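Local coordinates for putative Ribokinase II (Escherichia coli O6, PDB 3IQ0), which probably phosphorylates a sugar such as ribose at the expense of ATP, as a putative ribokinase of the pfkB carbohydrate kinase family, at residues I44-T48 / R72-V78; V60-G66 / L88-G92. One frame throughout, in Å; residues are numbered along the deposited sequence.

Contact 1: residues I44-T48 / R72-V78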
loop_
_atom_site.group_PDB
_atom_site.type_symbol
_atom_site.label_atom_id
_atom_site.label_comp_id
_atom_site.label_asym_id
_atom_site.label_seq_id
_atom_site.Cartn_x
_atom_site.Cartn_y
_atom_site.Cartn_z
ATOM N N ILE B 44 -17.699 -5.216 -13.663
ATOM C CA ILE B 44 -17.828 -6.611 -14.054
ATOM C C ILE B 44 -18.617 -7.449 -13.058
ATOM O O ILE B 44 -19.274 -8.413 -13.445
ATOM C CB ILE B 44 -16.435 -7.249 -14.300
ATOM C CG1 ILE B 44 -16.538 -8.262 -15.435
ATOM C CG2 ILE B 44 -15.908 -7.915 -13.043
ATOM C CD1 ILE B 44 -16.894 -7.631 -16.755
ATOM N N ASP B 45 -18.555 -7.099 -11.778
ATOM C CA ASP B 45 -19.313 -7.861 -10.786
ATOM C C ASP B 45 -20.809 -7.618 -11.028
ATOM O O ASP B 45 -21.632 -8.531 -10.881
ATOM C CB ASP B 45 -18.946 -7.437 -9.368
ATOM C CG ASP B 45 -19.453 -8.413 -8.323
ATOM O OD1 ASP B 45 -19.119 -9.608 -8.421
ATOM O OD2 ASP B 45 -20.173 -7.984 -7.401
ATOM N N GLN B 46 -21.163 -6.397 -11.414
ATOM C CA GLN B 46 -22.566 -6.092 -11.668
ATOM C C GLN B 46 -23.012 -6.843 -12.916
ATOM O O GLN B 46 -24.131 -7.344 -12.975
ATOM C CB GLN B 46 -22.776 -4.582 -11.840
ATOM C CG GLN B 46 -24.232 -4.161 -12.091
ATOM C CD GLN B 46 -25.192 -4.735 -11.064
ATOM O OE1 GLN B 46 -25.753 -5.826 -11.248
ATOM N NE2 GLN B 46 -25.376 -4.019 -9.972
ATOM N N VAL B 47 -22.130 -6.939 -13.907
ATOM C CA VAL B 47 -22.471 -7.665 -15.122
ATOM C C VAL B 47 -22.772 -9.128 -14.820
ATOM O O VAL B 47 -23.789 -9.650 -15.261
ATOM C CB VAL B 47 -21.335 -7.618 -16.163
ATOM C CG1 VAL B 47 -21.641 -8.569 -17.293
ATOM C CG2 VAL B 47 -21.167 -6.198 -16.693
ATOM N N THR B 48 -21.892 -9.792 -14.075
ATOM C CA THR B 48 -22.114 -11.202 -13.766
ATOM C C THR B 48 -23.303 -11.429 -12.843
ATOM O O THR B 48 -23.923 -12.485 -12.888
ATOM C CB THR B 48 -20.883 -11.870 -13.120
ATOM O OG1 THR B 48 -21.075 -13.286 -13.131
ATOM C CG2 THR B 48 -20.703 -11.412 -11.656
ATOM N N ARG B 72 -14.150 -13.434 -4.649
ATOM C CA ARG B 72 -15.439 -12.769 -4.818
ATOM C C ARG B 72 -15.896 -12.823 -6.275
ATOM O O ARG B 72 -17.015 -13.226 -6.562
ATOM C CB ARG B 72 -15.349 -11.308 -4.364
ATOM C CG ARG B 72 -16.498 -10.436 -4.862
ATOM C CD ARG B 72 -17.831 -10.865 -4.271
ATOM N NE ARG B 72 -18.117 -10.154 -3.032
ATOM C CZ ARG B 72 -18.826 -9.031 -2.958
ATOM N NH1 ARG B 72 -19.340 -8.485 -4.053
ATOM N NH2 ARG B 72 -19.007 -8.443 -1.785
ATOM N N LEU B 73 -15.028 -12.401 -7.187
ATOM C CA LEU B 73 -15.353 -12.405 -8.612
ATOM C C LEU B 73 -15.648 -13.807 -9.138
ATOM O O LEU B 73 -16.605 -14.006 -9.888
ATOM C CB LEU B 73 -14.203 -11.773 -9.404
ATOM C CG LEU B 73 -14.307 -10.292 -9.817
ATOM C CD1 LEU B 73 -15.352 -9.563 -9.016
ATOM C CD2 LEU B 73 -12.957 -9.640 -9.680
ATOM N N ALA B 74 -14.832 -14.779 -8.750
ATOM C CA ALA B 74 -15.044 -16.148 -9.209
ATOM C C ALA B 74 -16.365 -16.683 -8.673
ATOM O O ALA B 74 -17.150 -17.278 -9.411
ATOM C CB ALA B 74 -13.892 -17.039 -8.752
ATOM N N ALA B 75 -16.615 -16.456 -7.388
ATOM C CA ALA B 75 -17.842 -16.919 -6.756
ATOM C C ALA B 75 -19.072 -16.292 -7.400
ATOM O O ALA B 75 -20.125 -16.920 -7.469
ATOM C CB ALA B 75 -17.814 -16.605 -5.256
ATOM N N ASP B 76 -18.943 -15.056 -7.878
ATOM C CA ASP B 76 -20.069 -14.388 -8.508
ATOM C C ASP B 76 -20.272 -14.813 -9.961
ATOM O O ASP B 76 -21.231 -14.392 -10.610
ATOM C CB ASP B 76 -19.926 -12.868 -8.400
ATOM C CG ASP B 76 -20.263 -12.353 -7.008
ATOM O OD1 ASP B 76 -20.876 -13.106 -6.216
ATOM O OD2 ASP B 76 -19.937 -11.192 -6.702
ATOM N N GLY B 77 -19.370 -15.652 -10.465
ATOM C CA GLY B 77 -19.508 -16.152 -11.822
ATOM C C GLY B 77 -18.610 -15.540 -12.877
ATOM O O GLY B 77 -18.741 -15.863 -14.060
ATOM N N VAL B 78 -17.705 -14.657 -12.467
ATOM C CA VAL B 78 -16.800 -14.017 -13.423
ATOM C C VAL B 78 -15.670 -14.944 -13.856
ATOM O O VAL B 78 -15.180 -15.750 -13.069
ATOM C CB VAL B 78 -16.154 -12.743 -12.835
ATOM C CG1 VAL B 78 -15.239 -12.111 -13.869
ATOM C CG2 VAL B 78 -17.228 -11.764 -12.404
#
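A Schellman motif ends helix 64-75 against the side of helix 39-49, and Thr48 bonds to the carbonyl of Asp76 in its turn. Gly77, at positive phi, closes the motif: Gly77 N bonds back to Ala74 O, and Val78 N returns to Leu73 O at 2.9 Å. The turn presents Asp76 O to Thr48 OG1, which donates to it at 2.8 Å; the hydroxyl stands above the carbonyl plane, 38° out of it. In Thr48, chi1 of -167° aims OG1 at Asp76 O and at the same time sets CG2 against Val78 CG2, 3.6 Å away. Ile44 CG2 meets the same Val78 methyl at 4.1 Å. One turn back, Asp45 OD1 comes to 2.5 Å from Asp76 OD2, short enough that one of the two acids is probably protonated. Asp45 OD2 lies at the edge of the Arg72 guanidinium, near its plane, 3.5 Å from Arg72 NH1, a salt bridge whose carboxylate and guanidinium planes are 46° apart, and a long one to Asp76 OD2 completes the network. The stronger partner of the guanidinium is Glu298, through NH2. Next to the apolar part, Cys54 of strand 54-61 touches Ile44, Thr48 and Val78, placing the helix pair against the start of that strand.

Contact 2: residues V60-G66 / L88-G92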
loop_
_atom_site.group_PDB
_atom_site.type_symbol
_atom_site.label_atom_id
_atom_site.label_comp_id
_atom_site.label_asym_id
_atom_site.label_seq_id
_atom_site.Cartn_x
_atom_site.Cartn_y
_atom_site.Cartn_z
ATOM N N VAL B 60 -3.001 -8.684 -9.713
ATOM C CA VAL B 60 -3.030 -8.550 -8.258
ATOM C C VAL B 60 -1.740 -9.171 -7.739
ATOM O O VAL B 60 -1.051 -9.884 -8.476
ATOM C CB VAL B 60 -4.228 -9.288 -7.602
ATOM C CG1 VAL B 60 -5.541 -8.726 -8.121
ATOM C CG2 VAL B 60 -4.129 -10.778 -7.859
ATOM N N GLY B 61 -1.403 -8.888 -6.486
ATOM C CA GLY B 61 -0.201 -9.455 -5.910
ATOM C C GLY B 61 -0.505 -10.832 -5.353
ATOM O O GLY B 61 -1.658 -11.266 -5.353
ATOM N N ASN B 62 0.527 -11.518 -4.878
ATOM C CA ASN B 62 0.370 -12.849 -4.308
ATOM C C ASN B 62 0.113 -12.744 -2.804
ATOM O O ASN B 62 0.879 -13.261 -1.991
ATOM C CB ASN B 62 1.631 -13.674 -4.580
ATOM C CG ASN B 62 1.558 -15.064 -3.991
ATOM O OD1 ASN B 62 0.580 -15.782 -4.185
ATOM N ND2 ASN B 62 2.602 -15.455 -3.271
ATOM N N ASP B 63 -0.967 -12.058 -2.443
ATOM C CA ASP B 63 -1.337 -11.874 -1.044
ATOM C C ASP B 63 -2.845 -12.039 -0.856
ATOM O O ASP B 63 -3.588 -12.158 -1.835
ATOM C CB ASP B 63 -0.886 -10.492 -0.555
ATOM C CG ASP B 63 -1.399 -9.362 -1.434
ATOM O OD1 ASP B 63 -2.607 -9.349 -1.740
ATOM O OD2 ASP B 63 -0.596 -8.481 -1.815
ATOM N N GLY B 64 -3.287 -12.048 0.401
ATOM C CA GLY B 64 -4.697 -12.216 0.715
ATOM C C GLY B 64 -5.627 -11.146 0.174
ATOM O O GLY B 64 -6.821 -11.391 0.001
ATOM N N PHE B 65 -5.097 -9.953 -0.072
ATOM C CA PHE B 65 -5.901 -8.865 -0.612
ATOM C C PHE B 65 -6.174 -9.179 -2.073
ATOM O O PHE B 65 -7.215 -8.816 -2.619
ATOM C CB PHE B 65 -5.163 -7.532 -0.485
ATOM C CG PHE B 65 -5.087 -7.011 0.924
ATOM C CD1 PHE B 65 -5.848 -7.586 1.941
ATOM C CD2 PHE B 65 -4.295 -5.912 1.226
ATOM C CE1 PHE B 65 -5.825 -7.070 3.234
ATOM C CE2 PHE B 65 -4.265 -5.389 2.518
ATOM C CZ PHE B 65 -5.028 -5.965 3.519
ATOM N N GLY B 66 -5.219 -9.855 -2.703
ATOM C CA GLY B 66 -5.394 -10.240 -4.086
ATOM C C GLY B 66 -6.401 -11.374 -4.129
ATOM O O GLY B 66 -7.251 -11.426 -5.017
ATOM N N LEU B 88 6.182 -10.215 -7.061
ATOM C CA LEU B 88 6.988 -9.064 -6.665
ATOM C C LEU B 88 6.206 -7.784 -6.378
ATOM O O LEU B 88 6.789 -6.772 -5.984
ATOM C CB LEU B 88 8.036 -8.774 -7.740
ATOM C CG LEU B 88 8.988 -9.922 -8.079
ATOM C CD1 LEU B 88 9.933 -9.478 -9.180
ATOM C CD2 LEU B 88 9.760 -10.341 -6.834
ATOM N N GLU B 89 4.891 -7.822 -6.567
ATOM C CA GLU B 89 4.073 -6.638 -6.338
ATOM C C GLU B 89 3.065 -6.797 -5.209
ATOM O O GLU B 89 2.792 -7.903 -4.745
ATOM C CB GLU B 89 3.334 -6.262 -7.623
ATOM C CG GLU B 89 4.244 -5.838 -8.760
ATOM C CD GLU B 89 5.009 -4.568 -8.445
ATOM O OE1 GLU B 89 4.368 -3.563 -8.057
ATOM O OE2 GLU B 89 6.248 -4.570 -8.597
ATOM N N ALA B 90 2.519 -5.670 -4.767
ATOM C CA ALA B 90 1.523 -5.666 -3.708
ATOM C C ALA B 90 0.180 -5.319 -4.341
ATOM O O ALA B 90 0.102 -4.419 -5.178
ATOM C CB ALA B 90 1.886 -4.629 -2.650
ATOM N N THR B 91 -0.867 -6.041 -3.960
ATOM C CA THR B 91 -2.195 -5.772 -4.500
ATOM C C THR B 91 -2.558 -4.341 -4.127
ATOM O O THR B 91 -2.323 -3.911 -3.001
ATOM C CB THR B 91 -3.235 -6.743 -3.916
ATOM O OG1 THR B 91 -2.900 -8.081 -4.305
ATOM C CG2 THR B 91 -4.637 -6.418 -4.428
ATOM N N GLY B 92 -3.091 -3.598 -5.089
ATOM C CA GLY B 92 -3.478 -2.226 -4.833
ATOM C C GLY B 92 -4.429 -2.118 -3.659
ATOM O O GLY B 92 -5.071 -3.099 -3.272
HETATM O O HOH W 1 2.998 -10.350 -4.163
#
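Thr91 reaches into the turn between strand 54-61 and helix 64-75, where its hydroxyl acts as both acceptor and donor. Gly61 N gives its hydrogen to Thr91 OG1 at 2.8 Å, with an angle of 145° at the hydrogen, and Thr91 OG1 passes its own to Asp63 OD1 at 2.9 Å. That oxygen is met on its syn side but 28° out of the carboxylate plane. The other carboxylate oxygen, Asp63 OD2, offers its syn lone pair to Thr91 N at 3.3 Å, long but almost straight. Hydroxyl and amide of one residue thus hold both oxygens of one carboxylate, which restrains its rotation. The aspartate can face Thr91 because chi1 of 54° places CG between its backbone N and carbonyl carbon. Gly66 N also donates to Asp63 OD1, at 2.8 Å and nearly along the C-O axis, so this oxygen accepts two hydrogens.

In Thr91, OG1 sits beside the backbone N while CG2 is anti to that nitrogen, and the methyl lies 3.9 Å from Gly66 CA. Phe65 CB packs on Thr91 CB at 4.0 Å; the phenyl ring continues away to meet Phe95 of the second subunit edge-to-face. Farther along, a water accepts from Asn62 N, and Gly61 CA makes a CA-H...O contact with Glu89 O. Asp63 occupies the N-cap position, and its bond to Gly66 N is the classical side-chain N-cap of a helix, here at a strand-to-helix turn beside the subunit interface.

Helix 64-75 is common to both contacts: contact 2 involves its N-terminal turn, contact 1 its C-terminal end, and the two centres lie 19 Å apart with nearest atoms about 7 Å from each other. Along the chain the segments alternate, 44-48, 60-66, 72-78, then 88-92, so the contacts cross. Strand 54-61 of the nine-stranded sheet connects them as well, since it follows helix 39-49 and runs into contact 2. Contact 1 is buried and joins two helices beside that sheet, whereas contact 2 ties the helix start to the loop entering strand 92-96 of the four-stranded sheet. In ribokinase relatives such a small sheet serves as lid and dimer interface, consistent with the second subunit packing here.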